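Local coordinates for beta-N-acetylglucosaminidase (Thermotoga maritima, PDB 3WO8), which probably hydrolyses terminal non-reducing N-acetyl-D-hexosamine residues in N-acetyl-beta-D-hexosaminides, as a glycoside hydrolase of family 3, at residues Asn98-Thr103 with Ala151-Arg156; Val102-Ser107 with Ala157-Leu162; Leu347-Ile352 with Gly451-Val456; Asp353-Val358 with Gly408-Asp413. One frame throughout, in Å; residues are numbered along the deposited sequence.

Contact 1. Residues Asn98-Thr103 with Ala151-Arg156; sequences NSPDVT and AEHGAR
His153 and Arg156, one turn apart on helix 147-164, clasp Pro100 at the start of helix 100-117. Both helices belong to the TIM-barrel domain of this family 3 glycosidase. The imidazole presents a face to the proline and its rim to polar atoms. Pro100 CG lies over that face, 4.1 Å from the centroid of the His153 ring, a CH-pi contact displaced toward the rim. His153 NE2 donates to Asn98 O at 2.9 Å, with the acceptor close to the ring plane. At the same edge Thr103 OG1 stands 3.1 Å from His153 CD2. The other ring nitrogen, His153 ND1, is bonded to Ile149 O one turn back in its own helix, so both nitrogens help fix the turn of the ring. Arg156 covers another part of the proline. Arg156 CG sits 3.5 Å from Pro100 CB, and the chain then bends at chi2 (-94°) and chi3, which carries the guanidinium round to Asp101. Asp101 OD1 approaches Arg156 NH1 at the edge of the guanidinium, forming a salt bridge, with the carboxylate plane nearly perpendicular. The bridge's modelled length is improbably short and should be read with caution. Arg156 NH2 also pairs with Glu159. Asn98 ND2 bonds to Ala94 O and also to Val339 O of the second subunit, so this corner adjoins the dimer interface. Ser99 caps helix 100-117: its OG accepts from Asp101 N at 3.0 Å.

Contact 2. Residues Val102-Ser107 with Ala157-Leu162; sequences VTYRYS and ACEGYL
Segments 102-107 and 157-162, parts of helices 100-117 and 147-164, run side by side in the same general direction. Their axes are 7.1 Å apart at closest, with a crossing angle of -30°. They form a close-packed helix pair in the TIM-barrel domain. Gly160 makes the approach possible. Gly160 CA comes 4.5 Å from Tyr104 CA, and a CB there would clash with Tyr104 O and Ser107 CB. Gly160 CA also makes a CA-H...O contact with Tyr104 O.

Ser107 fills the middle of the interface. Ser107 CB is 3.3 Å from Ala157 O and also lies over one face of the Tyr161 ring, a CH-pi contact 3.9 Å from the centroid. Thr103 adds its methyl, CG2, against Ala157 CB at 3.7 Å. On one flank the Tyr104 ring lies beside the Gly160 backbone, with CD1 3.4 Å from Gly160 N, and Glu159 CB meets the ring edge. Glu159 turns its carboxylate to Arg156 and Arg211. On the other flank, Tyr106 and Tyr161 share a water held between their hydroxyls; it donates to Tyr106 OH and lies near the plane of the Tyr161 ring. With an alanine in place of Tyr161, Ser107 CB would lose its aromatic cover and the bridging water is likely to be held less firmly, one tyrosine partner being gone. Ser107 OG, anti to its own carbonyl carbon (chi1 -53°), is turned back along its helix and donates to Thr103 O at 2.7 Å, on the opposite face of that carbonyl from Ser107 N.

Contact 3. Residues Leu347-Ile352 with Gly451-Val456; sequences LGFEKI and GRKIVV
The Phe349 ring packs on the side chains of Lys453 and Val455 and beside the backbone of Ile454, and forms the apolar centre of this contact. Phe349 CZ meets Val455 CG2 at 3.8 Å, with the methyl near the ring plane. Ile454 N also lies at this edge, next to CE1. Phe349 CG sits between its backbone N and carbonyl carbon (chi1 62°), which folds the ring back toward the strand. One face is covered from within its own segment by Ile352 CD1. The aliphatic part of Lys453 crosses obliquely, with CB 3.3 Å from Phe349 CD1, before the chain leads its ammonium end away.

On the other face of the strand from Val455, a second apolar group forms. Leu347 CB packs on Ile454 CB at 3.8 Å, and Leu347 CD2 reaches Val456 CG2 at 3.9 Å.

Two backbone bonds join Leu347 and Ile454 as an antiparallel hydrogen-bonded pair. Leu347 N donates to Ile454 O at 2.8 Å, and Ile454 N returns a bond of 2.8 Å to Leu347 O. At the polar end the chain turns away at Gly348, whose backbone angles and closeness to Arg452 O leave no room for a CB. The Arg452 side chain sets off away from the loop; its NH1 is bonded to Leu428 O and Leu430 O. On its other side strand 453-456 pairs with strand 435-439. The pairing thus adds the antiparallel edge strand 345-347 to the otherwise parallel sheet of the C-terminal domain.

Contact 4. Residues Asp353-Val358 with Gly408-Asp413; sequences DHTSEV and GDLIFD
Thr355 packs over Asp409 and Leu410 at the start of two neighbouring parallel strands, 357-363 and 411-415, in the mixed sheet of the C-terminal domain. Thr355 CB lies 3.9 Å from Asp409 CB, their side chains running antiparallel alongside one another. CG2 adds looser packing between Asp409 CB and Leu410 CD2. Thr355 OG1 stands between the backbone N and carbonyl carbon of its own residue (chi1 56°), and there it meets Leu410 CB and Leu410 CD2, each at 3.4 Å. The same hydroxyl donates to Glu357 O at 3.0 Å, well above the carbonyl plane, and so ties the incoming loop to the strand start. A valine here would take the hydroxyl away from Glu357 O, and the loop would probably be tied less firmly to the strand start.

Val358 continues the apolar side. Val358 CG1 packs on Leu410 CG at 3.6 Å, the two side chains lying alongside with a common direction. CG1 also sits over the centre of the Phe412 ring, 4.0 Å from its centroid, as a CH-pi contact. Beyond this, Phe412 meets the Phe438 ring from the next strand. Val358 CA makes a CA-H...O contact with Leu410 O.

Glu357 bends at chi2 (86°) and brings its carboxylate to the other backbone. Glu357 OE2 accepts from Asp409 N at 3.1 Å, using its anti side.

Overall arrangement
The four contacts form two groups, one in each domain. Contacts 1 and 2 come first along the chain and share helices 100-117 and 147-164 of the TIM-barrel domain; their centres are 7 Å apart. Both adjoin the second subunit. Contacts 3 and 4 follow, on the opposite side of the chain's centre, with about 50 to 57 Å between the centres of the contacts in one group and those in the other. Both reach the mixed six-stranded sheet, their centres 14 Å apart, and contact 4 is nested inside the loop closed by contact 3. Ile352 and Leu410 pack together where they meet. Neither touches the other subunit, so of the four only contacts 1 and 2 lie beside the dimer partner.

Contact 1. Residues Asn98-Thr103 with Ala151-Arg156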
loop_
_atom_site.group_PDB
_atom_site.type_symbol
_atom_site.label_atom_id
_atom_site.label_comp_id
_atom_site.label_asym_id
_atom_site.label_seq_id
_atom_site.Cartn_x
_atom_site.Cartn_y
_atom_site.Cartn_z
ATOM N N ASN B 98 6.528 4.501 -23.695
ATOM C CA ASN B 98 7.262 5.466 -22.874
ATOM C C ASN B 98 8.764 5.200 -22.928
ATOM O O ASN B 98 9.223 4.152 -23.359
ATOM C CB ASN B 98 6.789 5.414 -21.415
ATOM C CG ASN B 98 5.516 6.207 -21.178
ATOM O OD1 ASN B 98 5.558 7.342 -20.698
ATOM N ND2 ASN B 98 4.378 5.614 -21.516
ATOM N N SER B 99 9.544 6.156 -22.485
ATOM C CA SER B 99 10.945 5.898 -22.366
ATOM C C SER B 99 11.143 4.645 -21.481
ATOM O O SER B 99 10.480 4.475 -20.454
ATOM C CB SER B 99 11.673 7.111 -21.781
ATOM O OG SER B 99 12.944 6.720 -21.281
ATOM N N PRO B 100 12.043 3.753 -21.893
ATOM C CA PRO B 100 12.493 2.635 -21.082
ATOM C C PRO B 100 12.997 3.024 -19.702
ATOM O O PRO B 100 12.949 2.240 -18.764
ATOM C CB PRO B 100 13.641 2.061 -21.921
ATOM C CG PRO B 100 13.224 2.321 -23.330
ATOM C CD PRO B 100 12.432 3.596 -23.308
ATOM N N ASP B 101 13.496 4.242 -19.595
ATOM C CA ASP B 101 13.925 4.778 -18.327
ATOM C C ASP B 101 12.791 4.758 -17.296
ATOM O O ASP B 101 13.029 4.413 -16.133
ATOM C CB ASP B 101 14.525 6.178 -18.534
ATOM C CG ASP B 101 15.927 6.136 -19.186
ATOM O OD1 ASP B 101 16.525 5.044 -19.328
ATOM O OD2 ASP B 101 16.444 7.208 -19.555
ATOM N N VAL B 102 11.563 5.064 -17.718
ATOM C CA VAL B 102 10.446 5.133 -16.754
ATOM C C VAL B 102 10.089 3.720 -16.225
ATOM O O VAL B 102 9.664 3.543 -15.057
ATOM C CB VAL B 102 9.198 5.897 -17.288
ATOM C CG1 VAL B 102 9.574 7.231 -17.902
ATOM C CG2 VAL B 102 8.450 5.107 -18.315
ATOM N N THR B 103 10.287 2.730 -17.096
ATOM C CA THR B 103 10.040 1.353 -16.772
ATOM C C THR B 103 11.032 0.930 -15.710
ATOM O O THR B 103 10.652 0.313 -14.695
ATOM C CB THR B 103 10.146 0.471 -18.028
ATOM O OG1 THR B 103 9.010 0.713 -18.892
ATOM C CG2 THR B 103 10.235 -1.002 -17.649
ATOM N N ALA B 151 12.323 -5.764 -25.733
ATOM C CA ALA B 151 13.641 -6.117 -25.235
ATOM C C ALA B 151 14.145 -5.042 -24.304
ATOM O O ALA B 151 14.560 -5.317 -23.167
ATOM C CB ALA B 151 14.601 -6.296 -26.392
ATOM N N GLU B 152 14.105 -3.809 -24.795
ATOM C CA GLU B 152 14.577 -2.683 -24.024
ATOM C C GLU B 152 13.823 -2.602 -22.722
ATOM O O GLU B 152 14.414 -2.659 -21.649
ATOM C CB GLU B 152 14.440 -1.387 -24.816
ATOM C CG GLU B 152 15.716 -1.025 -25.583
ATOM C CD GLU B 152 15.449 -0.627 -27.033
ATOM O OE1 GLU B 152 16.198 -1.077 -27.939
ATOM O OE2 GLU B 152 14.478 0.119 -27.269
ATOM N N HIS B 153 12.503 -2.522 -22.803
ATOM C CA HIS B 153 11.743 -2.351 -21.579
ATOM C C HIS B 153 11.999 -3.505 -20.608
ATOM O O HIS B 153 12.200 -3.281 -19.400
ATOM C CB HIS B 153 10.291 -2.157 -21.898
ATOM C CG HIS B 153 9.999 -0.814 -22.481
ATOM N ND1 HIS B 153 10.132 -0.543 -23.824
ATOM C CD2 HIS B 153 9.572 0.335 -21.909
ATOM C CE1 HIS B 153 9.784 0.711 -24.057
ATOM N NE2 HIS B 153 9.441 1.267 -22.912
ATOM N N GLY B 154 12.082 -4.721 -21.144
ATOM C CA GLY B 154 12.332 -5.891 -20.322
ATOM C C GLY B 154 13.607 -5.832 -19.497
ATOM O O GLY B 154 13.653 -6.272 -18.300
ATOM N N ALA B 155 14.662 -5.318 -20.129
ATOM C CA ALA B 155 15.963 -5.318 -19.468
ATOM C C ALA B 155 15.969 -4.182 -18.493
ATOM O O ALA B 155 16.349 -4.366 -17.336
ATOM C CB ALA B 155 17.114 -5.201 -20.452
ATOM N N ARG B 156 15.475 -3.030 -18.929
ATOM C CA ARG B 156 15.311 -1.904 -17.981
ATOM C C ARG B 156 14.514 -2.335 -16.736
ATOM O O ARG B 156 14.869 -1.991 -15.609
ATOM C CB ARG B 156 14.626 -0.717 -18.652
ATOM C CG ARG B 156 15.347 -0.197 -19.894
ATOM C CD ARG B 156 16.309 0.957 -19.650
ATOM N NE ARG B 156 17.159 0.806 -18.463
ATOM C CZ ARG B 156 17.596 1.844 -17.727
ATOM N NH1 ARG B 156 17.276 3.111 -18.049
ATOM N NH2 ARG B 156 18.345 1.627 -16.650
#

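Contact 2. Residues Val102-Ser107 with Ala157-Leu162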
loop_
_atom_site.group_PDB
_atom_site.type_symbol
_atom_site.label_atom_id
_atom_site.label_comp_id
_atom_site.label_asym_id
_atom_site.label_seq_id
_atom_site.Cartn_x
_atom_site.Cartn_y
_atom_site.Cartn_z
ATOM N N VAL B 102 11.563 5.064 -17.718
ATOM C CA VAL B 102 10.446 5.133 -16.754
ATOM C C VAL B 102 10.089 3.720 -16.225
ATOM O O VAL B 102 9.664 3.543 -15.057
ATOM C CB VAL B 102 9.198 5.897 -17.288
ATOM C CG1 VAL B 102 9.574 7.231 -17.902
ATOM C CG2 VAL B 102 8.450 5.107 -18.315
ATOM N N THR B 103 10.287 2.730 -17.096
ATOM C CA THR B 103 10.040 1.353 -16.772
ATOM C C THR B 103 11.032 0.930 -15.710
ATOM O O THR B 103 10.652 0.313 -14.695
ATOM C CB THR B 103 10.146 0.471 -18.028
ATOM O OG1 THR B 103 9.010 0.713 -18.892
ATOM C CG2 THR B 103 10.235 -1.002 -17.649
ATOM N N TYR B 104 12.296 1.281 -15.953
ATOM C CA TYR B 104 13.357 1.096 -14.972
ATOM C C TYR B 104 12.901 1.715 -13.630
ATOM O O TYR B 104 13.036 1.108 -12.556
ATOM C CB TYR B 104 14.685 1.737 -15.450
ATOM C CG TYR B 104 15.753 1.749 -14.365
ATOM C CD1 TYR B 104 16.508 0.611 -14.096
ATOM C CD2 TYR B 104 15.970 2.886 -13.567
ATOM C CE1 TYR B 104 17.462 0.594 -13.076
ATOM C CE2 TYR B 104 16.916 2.883 -12.532
ATOM C CZ TYR B 104 17.664 1.740 -12.293
ATOM O OH TYR B 104 18.626 1.721 -11.292
ATOM N N ARG B 105 12.378 2.936 -13.737
ATOM C CA ARG B 105 11.979 3.759 -12.599
ATOM C C ARG B 105 10.905 3.074 -11.780
ATOM O O ARG B 105 11.049 2.948 -10.562
ATOM C CB ARG B 105 11.447 5.107 -13.110
ATOM C CG ARG B 105 12.028 6.297 -12.384
ATOM C CD ARG B 105 11.069 7.037 -11.464
ATOM N NE ARG B 105 10.737 8.366 -11.985
ATOM C CZ ARG B 105 10.312 9.385 -11.236
ATOM N NH1 ARG B 105 10.020 10.533 -11.810
ATOM N NH2 ARG B 105 10.138 9.262 -9.922
ATOM N N TYR B 106 9.837 2.635 -12.463
ATOM C CA TYR B 106 8.723 1.940 -11.813
ATOM C C TYR B 106 9.222 0.672 -11.119
ATOM O O TYR B 106 9.021 0.489 -9.891
ATOM C CB TYR B 106 7.645 1.560 -12.819
ATOM C CG TYR B 106 6.686 0.539 -12.260
ATOM C CD1 TYR B 106 5.722 0.898 -11.307
ATOM C CD2 TYR B 106 6.752 -0.782 -12.658
ATOM C CE1 TYR B 106 4.855 -0.042 -10.758
ATOM C CE2 TYR B 106 5.900 -1.730 -12.115
ATOM C CZ TYR B 106 4.957 -1.377 -11.163
ATOM O OH TYR B 106 4.125 -2.370 -10.657
ATOM N N SER B 107 9.897 -0.167 -11.921
ATOM C CA SER B 107 10.432 -1.428 -11.455
ATOM C C SER B 107 11.239 -1.243 -10.219
ATOM O O SER B 107 11.129 -2.050 -9.300
ATOM C CB SER B 107 11.262 -2.094 -12.530
ATOM O OG SER B 107 10.488 -2.185 -13.713
ATOM N N ALA B 157 13.472 -3.133 -16.953
ATOM C CA ALA B 157 12.632 -3.601 -15.872
ATOM C C ALA B 157 13.379 -4.525 -14.953
ATOM O O ALA B 157 13.290 -4.433 -13.716
ATOM C CB ALA B 157 11.436 -4.327 -16.439
ATOM N N CYS B 158 14.122 -5.443 -15.557
ATOM C CA CYS B 158 14.870 -6.370 -14.740
ATOM C C CYS B 158 15.904 -5.590 -13.920
ATOM O O CYS B 158 16.058 -5.830 -12.711
ATOM C CB CYS B 158 15.497 -7.452 -15.602
ATOM S SG CYS B 158 14.324 -8.653 -16.296
ATOM N N GLU B 159 16.571 -4.633 -14.563
ATOM C CA GLU B 159 17.542 -3.769 -13.876
ATOM C C GLU B 159 16.887 -3.064 -12.696
ATOM O O GLU B 159 17.418 -3.094 -11.574
ATOM C CB GLU B 159 18.108 -2.706 -14.828
ATOM C CG GLU B 159 19.093 -3.237 -15.876
ATOM C CD GLU B 159 19.277 -2.313 -17.085
ATOM O OE1 GLU B 159 18.879 -1.122 -17.015
ATOM O OE2 GLU B 159 19.814 -2.792 -18.115
ATOM N N GLY B 160 15.727 -2.445 -12.967
ATOM C CA GLY B 160 14.938 -1.762 -11.929
ATOM C C GLY B 160 14.669 -2.641 -10.714
ATOM O O GLY B 160 14.995 -2.287 -9.572
ATOM N N TYR B 161 14.116 -3.821 -10.959
ATOM C CA TYR B 161 13.760 -4.702 -9.870
ATOM C C TYR B 161 15.002 -5.130 -9.094
ATOM O O TYR B 161 14.962 -5.311 -7.881
ATOM C CB TYR B 161 13.039 -5.948 -10.391
ATOM C CG TYR B 161 11.592 -5.774 -10.825
ATOM C CD1 TYR B 161 10.585 -5.509 -9.899
ATOM C CD2 TYR B 161 11.217 -5.917 -12.167
ATOM C CE1 TYR B 161 9.252 -5.359 -10.306
ATOM C CE2 TYR B 161 9.884 -5.755 -12.581
ATOM C CZ TYR B 161 8.905 -5.478 -11.645
ATOM O OH TYR B 161 7.585 -5.356 -12.028
ATOM N N LEU B 162 16.106 -5.351 -9.777
ATOM C CA LEU B 162 17.307 -5.776 -9.038
ATOM C C LEU B 162 17.861 -4.620 -8.225
ATOM O O LEU B 162 18.312 -4.825 -7.097
ATOM C CB LEU B 162 18.398 -6.301 -9.957
ATOM C CG LEU B 162 18.022 -7.583 -10.681
ATOM C CD1 LEU B 162 18.449 -7.525 -12.147
ATOM C CD2 LEU B 162 18.631 -8.781 -9.944
HETATM O O HOH W 1 5.787 -4.706 -10.090
#

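Contact 3. Residues Leu347-Ile352 with Gly451-Val456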
loop_
_atom_site.group_PDB
_atom_site.type_symbol
_atom_site.label_atom_id
_atom_site.label_comp_id
_atom_site.label_asym_id
_atom_site.label_seq_id
_atom_site.Cartn_x
_atom_site.Cartn_y
_atom_site.Cartn_z
ATOM N N LEU B 347 -3.057 -11.720 31.644
ATOM C CA LEU B 347 -3.231 -11.467 33.073
ATOM C C LEU B 347 -4.339 -12.352 33.679
ATOM O O LEU B 347 -5.546 -12.119 33.460
ATOM C CB LEU B 347 -3.661 -9.998 33.318
ATOM C CG LEU B 347 -2.646 -8.876 33.555
ATOM C CD1 LEU B 347 -1.383 -9.089 32.728
ATOM C CD2 LEU B 347 -3.312 -7.518 33.304
ATOM N N GLY B 348 -3.936 -13.321 34.497
ATOM C CA GLY B 348 -4.894 -14.130 35.262
ATOM C C GLY B 348 -5.063 -15.537 34.719
ATOM O O GLY B 348 -5.878 -16.285 35.221
ATOM N N PHE B 349 -4.288 -15.901 33.707
ATOM C CA PHE B 349 -4.330 -17.236 33.146
ATOM C C PHE B 349 -3.133 -17.330 32.241
ATOM O O PHE B 349 -2.523 -16.321 31.935
ATOM C CB PHE B 349 -5.598 -17.436 32.301
ATOM C CG PHE B 349 -5.681 -16.499 31.123
ATOM C CD1 PHE B 349 -6.179 -15.197 31.287
ATOM C CD2 PHE B 349 -5.185 -16.889 29.872
ATOM C CE1 PHE B 349 -6.214 -14.325 30.215
ATOM C CE2 PHE B 349 -5.216 -16.021 28.801
ATOM C CZ PHE B 349 -5.734 -14.740 28.969
ATOM N N GLU B 350 -2.809 -18.525 31.790
ATOM C CA GLU B 350 -1.686 -18.703 30.867
ATOM C C GLU B 350 -2.161 -19.269 29.534
ATOM O O GLU B 350 -1.560 -19.001 28.498
ATOM C CB GLU B 350 -0.622 -19.615 31.493
ATOM C CG GLU B 350 0.225 -18.943 32.584
ATOM C CD GLU B 350 0.707 -19.920 33.657
ATOM O OE1 GLU B 350 0.869 -19.507 34.827
ATOM O OE2 GLU B 350 0.930 -21.110 33.335
ATOM N N LYS B 351 -3.233 -20.059 29.577
ATOM C CA LYS B 351 -3.828 -20.675 28.388
ATOM C C LYS B 351 -5.297 -20.970 28.665
ATOM O O LYS B 351 -5.716 -20.975 29.828
ATOM C CB LYS B 351 -3.052 -21.937 27.966
ATOM C CG LYS B 351 -1.997 -21.662 26.884
ATOM C CD LYS B 351 -0.638 -22.307 27.142
ATOM C CE LYS B 351 0.389 -21.860 26.102
ATOM N NZ LYS B 351 1.527 -22.814 25.965
ATOM N N ILE B 352 -6.080 -21.126 27.593
ATOM C CA ILE B 352 -7.525 -21.433 27.695
ATOM C C ILE B 352 -7.842 -22.590 26.763
ATOM O O ILE B 352 -7.274 -22.689 25.668
ATOM C CB ILE B 352 -8.439 -20.227 27.359
ATOM C CG1 ILE B 352 -8.167 -19.048 28.300
ATOM C CG2 ILE B 352 -9.908 -20.605 27.514
ATOM C CD1 ILE B 352 -8.445 -17.699 27.688
ATOM N N GLY B 451 -8.100 -9.564 39.019
ATOM C CA GLY B 451 -8.099 -11.016 39.239
ATOM C C GLY B 451 -8.737 -11.818 38.112
ATOM O O GLY B 451 -8.466 -13.034 37.964
ATOM N N ARG B 452 -9.572 -11.137 37.310
ATOM C CA ARG B 452 -10.155 -11.700 36.087
ATOM C C ARG B 452 -9.116 -12.055 35.001
ATOM O O ARG B 452 -7.902 -11.787 35.134
ATOM C CB ARG B 452 -11.212 -10.763 35.528
ATOM C CG ARG B 452 -12.219 -10.369 36.588
ATOM C CD ARG B 452 -13.624 -10.180 36.045
ATOM N NE ARG B 452 -14.588 -9.905 37.112
ATOM C CZ ARG B 452 -15.914 -10.026 37.012
ATOM N NH1 ARG B 452 -16.505 -10.436 35.892
ATOM N NH2 ARG B 452 -16.666 -9.733 38.057
ATOM N N LYS B 453 -9.599 -12.714 33.954
ATOM C CA LYS B 453 -8.760 -13.059 32.804
ATOM C C LYS B 453 -8.716 -11.857 31.840
ATOM O O LYS B 453 -9.765 -11.349 31.420
ATOM C CB LYS B 453 -9.302 -14.307 32.101
ATOM C CG LYS B 453 -9.401 -15.553 32.975
ATOM C CD LYS B 453 -9.480 -16.821 32.110
ATOM C CE LYS B 453 -9.772 -18.088 32.909
ATOM N NZ LYS B 453 -10.873 -17.835 33.882
ATOM N N ILE B 454 -7.508 -11.377 31.538
ATOM C CA ILE B 454 -7.331 -10.159 30.772
ATOM C C ILE B 454 -6.249 -10.291 29.728
ATOM O O ILE B 454 -5.161 -10.792 30.009
ATOM C CB ILE B 454 -6.936 -9.004 31.661
ATOM C CG1 ILE B 454 -7.952 -8.833 32.786
ATOM C CG2 ILE B 454 -6.833 -7.728 30.826
ATOM C CD1 ILE B 454 -7.486 -7.864 33.856
ATOM N N VAL B 455 -6.564 -9.850 28.508
ATOM C CA VAL B 455 -5.551 -9.685 27.471
ATOM C C VAL B 455 -5.425 -8.185 27.224
ATOM O O VAL B 455 -6.416 -7.489 26.882
ATOM C CB VAL B 455 -5.877 -10.439 26.188
ATOM C CG1 VAL B 455 -4.762 -10.248 25.180
ATOM C CG2 VAL B 455 -6.018 -11.906 26.467
ATOM N N VAL B 456 -4.206 -7.707 27.481
ATOM C CA VAL B 456 -3.812 -6.312 27.291
ATOM C C VAL B 456 -3.005 -6.250 26.021
ATOM O O VAL B 456 -1.836 -6.598 26.011
ATOM C CB VAL B 456 -2.973 -5.773 28.481
ATOM C CG1 VAL B 456 -2.585 -4.338 28.224
ATOM C CG2 VAL B 456 -3.767 -5.850 29.804
#

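Contact 4. Residues Asp353-Val358 with Gly408-Asp413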
loop_
_atom_site.group_PDB
_atom_site.type_symbol
_atom_site.label_atom_id
_atom_site.label_comp_id
_atom_site.label_asym_id
_atom_site.label_seq_id
_atom_site.Cartn_x
_atom_site.Cartn_y
_atom_site.Cartn_z
ATOM N N ASP B 353 -8.729 -23.476 27.219
ATOM C CA ASP B 353 -9.098 -24.660 26.441
ATOM C C ASP B 353 -9.912 -24.163 25.263
ATOM O O ASP B 353 -10.858 -23.373 25.434
ATOM C CB ASP B 353 -9.928 -25.668 27.261
ATOM C CG ASP B 353 -9.103 -26.429 28.331
ATOM O OD1 ASP B 353 -7.860 -26.293 28.417
ATOM O OD2 ASP B 353 -9.729 -27.192 29.096
ATOM N N HIS B 354 -9.512 -24.595 24.069
ATOM C CA HIS B 354 -10.250 -24.270 22.879
ATOM C C HIS B 354 -11.609 -24.981 23.031
ATOM O O HIS B 354 -11.724 -26.197 22.894
ATOM C CB HIS B 354 -9.495 -24.665 21.600
ATOM C CG HIS B 354 -10.400 -24.953 20.436
ATOM N ND1 HIS B 354 -10.473 -26.193 19.834
ATOM C CD2 HIS B 354 -11.305 -24.173 19.794
ATOM C CE1 HIS B 354 -11.367 -26.160 18.860
ATOM N NE2 HIS B 354 -11.891 -24.947 18.816
ATOM N N THR B 355 -12.619 -24.194 23.387
ATOM C CA THR B 355 -13.990 -24.639 23.403
ATOM C C THR B 355 -14.486 -24.689 21.969
ATOM O O THR B 355 -13.813 -24.266 21.035
ATOM C CB THR B 355 -14.867 -23.654 24.185
ATOM O OG1 THR B 355 -14.739 -22.343 23.617
ATOM C CG2 THR B 355 -14.450 -23.604 25.633
ATOM N N SER B 356 -15.686 -25.186 21.778
ATOM C CA SER B 356 -16.204 -25.293 20.421
ATOM C C SER B 356 -16.680 -23.932 19.867
ATOM O O SER B 356 -16.537 -23.614 18.665
ATOM C CB SER B 356 -17.337 -26.310 20.396
ATOM O OG SER B 356 -17.636 -26.646 19.062
ATOM N N GLU B 357 -17.268 -23.138 20.748
ATOM C CA GLU B 357 -17.741 -21.836 20.344
ATOM C C GLU B 357 -17.332 -20.766 21.324
ATOM O O GLU B 357 -17.235 -21.001 22.542
ATOM C CB GLU B 357 -19.267 -21.819 20.138
ATOM C CG GLU B 357 -20.094 -21.602 21.398
ATOM C CD GLU B 357 -20.307 -20.135 21.767
ATOM O OE1 GLU B 357 -20.794 -19.364 20.903
ATOM O OE2 GLU B 357 -20.026 -19.779 22.945
ATOM N N VAL B 358 -17.091 -19.592 20.754
ATOM C CA VAL B 358 -16.922 -18.392 21.537
ATOM C C VAL B 358 -18.039 -17.470 21.208
ATOM O O VAL B 358 -18.473 -17.417 20.085
ATOM C CB VAL B 358 -15.665 -17.628 21.189
ATOM C CG1 VAL B 358 -14.568 -18.077 22.083
ATOM C CG2 VAL B 358 -15.296 -17.818 19.725
ATOM N N GLY B 408 -22.390 -18.298 26.773
ATOM C CA GLY B 408 -21.510 -18.972 25.810
ATOM C C GLY B 408 -20.606 -19.938 26.548
ATOM O O GLY B 408 -20.526 -19.884 27.773
ATOM N N ASP B 409 -19.928 -20.829 25.840
ATOM C CA ASP B 409 -18.923 -21.687 26.502
ATOM C C ASP B 409 -17.734 -20.823 26.942
ATOM O O ASP B 409 -17.063 -21.078 27.960
ATOM C CB ASP B 409 -18.405 -22.785 25.557
ATOM C CG ASP B 409 -19.512 -23.706 25.054
ATOM O OD1 ASP B 409 -20.581 -23.765 25.718
ATOM O OD2 ASP B 409 -19.298 -24.348 23.992
ATOM N N LEU B 410 -17.503 -19.803 26.117
ATOM C CA LEU B 410 -16.399 -18.890 26.211
ATOM C C LEU B 410 -16.895 -17.546 25.681
ATOM O O LEU B 410 -17.565 -17.480 24.648
ATOM C CB LEU B 410 -15.270 -19.423 25.330
ATOM C CG LEU B 410 -13.869 -18.859 25.490
ATOM C CD1 LEU B 410 -13.682 -18.319 26.899
ATOM C CD2 LEU B 410 -12.827 -19.918 25.154
ATOM N N ILE B 411 -16.574 -16.484 26.391
ATOM C CA ILE B 411 -16.938 -15.138 25.995
ATOM C C ILE B 411 -15.696 -14.263 25.923
ATOM O O ILE B 411 -14.867 -14.325 26.817
ATOM C CB ILE B 411 -17.832 -14.541 27.056
ATOM C CG1 ILE B 411 -18.801 -15.632 27.519
ATOM C CG2 ILE B 411 -18.487 -13.244 26.553
ATOM C CD1 ILE B 411 -20.028 -15.104 28.205
ATOM N N PHE B 412 -15.567 -13.463 24.863
ATOM C CA PHE B 412 -14.416 -12.596 24.657
ATOM C C PHE B 412 -14.994 -11.235 24.644
ATOM O O PHE B 412 -15.823 -10.940 23.781
ATOM C CB PHE B 412 -13.745 -12.875 23.334
ATOM C CG PHE B 412 -12.886 -14.109 23.325
ATOM C CD1 PHE B 412 -12.681 -14.867 24.476
ATOM C CD2 PHE B 412 -12.224 -14.462 22.181
ATOM C CE1 PHE B 412 -11.849 -15.982 24.440
ATOM C CE2 PHE B 412 -11.393 -15.575 22.122
ATOM C CZ PHE B 412 -11.199 -16.340 23.243
ATOM N N ASP B 413 -14.606 -10.411 25.610
ATOM C CA ASP B 413 -15.203 -9.086 25.750
ATOM C C ASP B 413 -14.191 -8.057 25.396
ATOM O O ASP B 413 -13.295 -7.774 26.168
ATOM C CB ASP B 413 -15.668 -8.818 27.172
ATOM C CG ASP B 413 -16.230 -7.431 27.332
ATOM O OD1 ASP B 413 -16.282 -6.712 26.310
ATOM O OD2 ASP B 413 -16.638 -7.061 28.462
#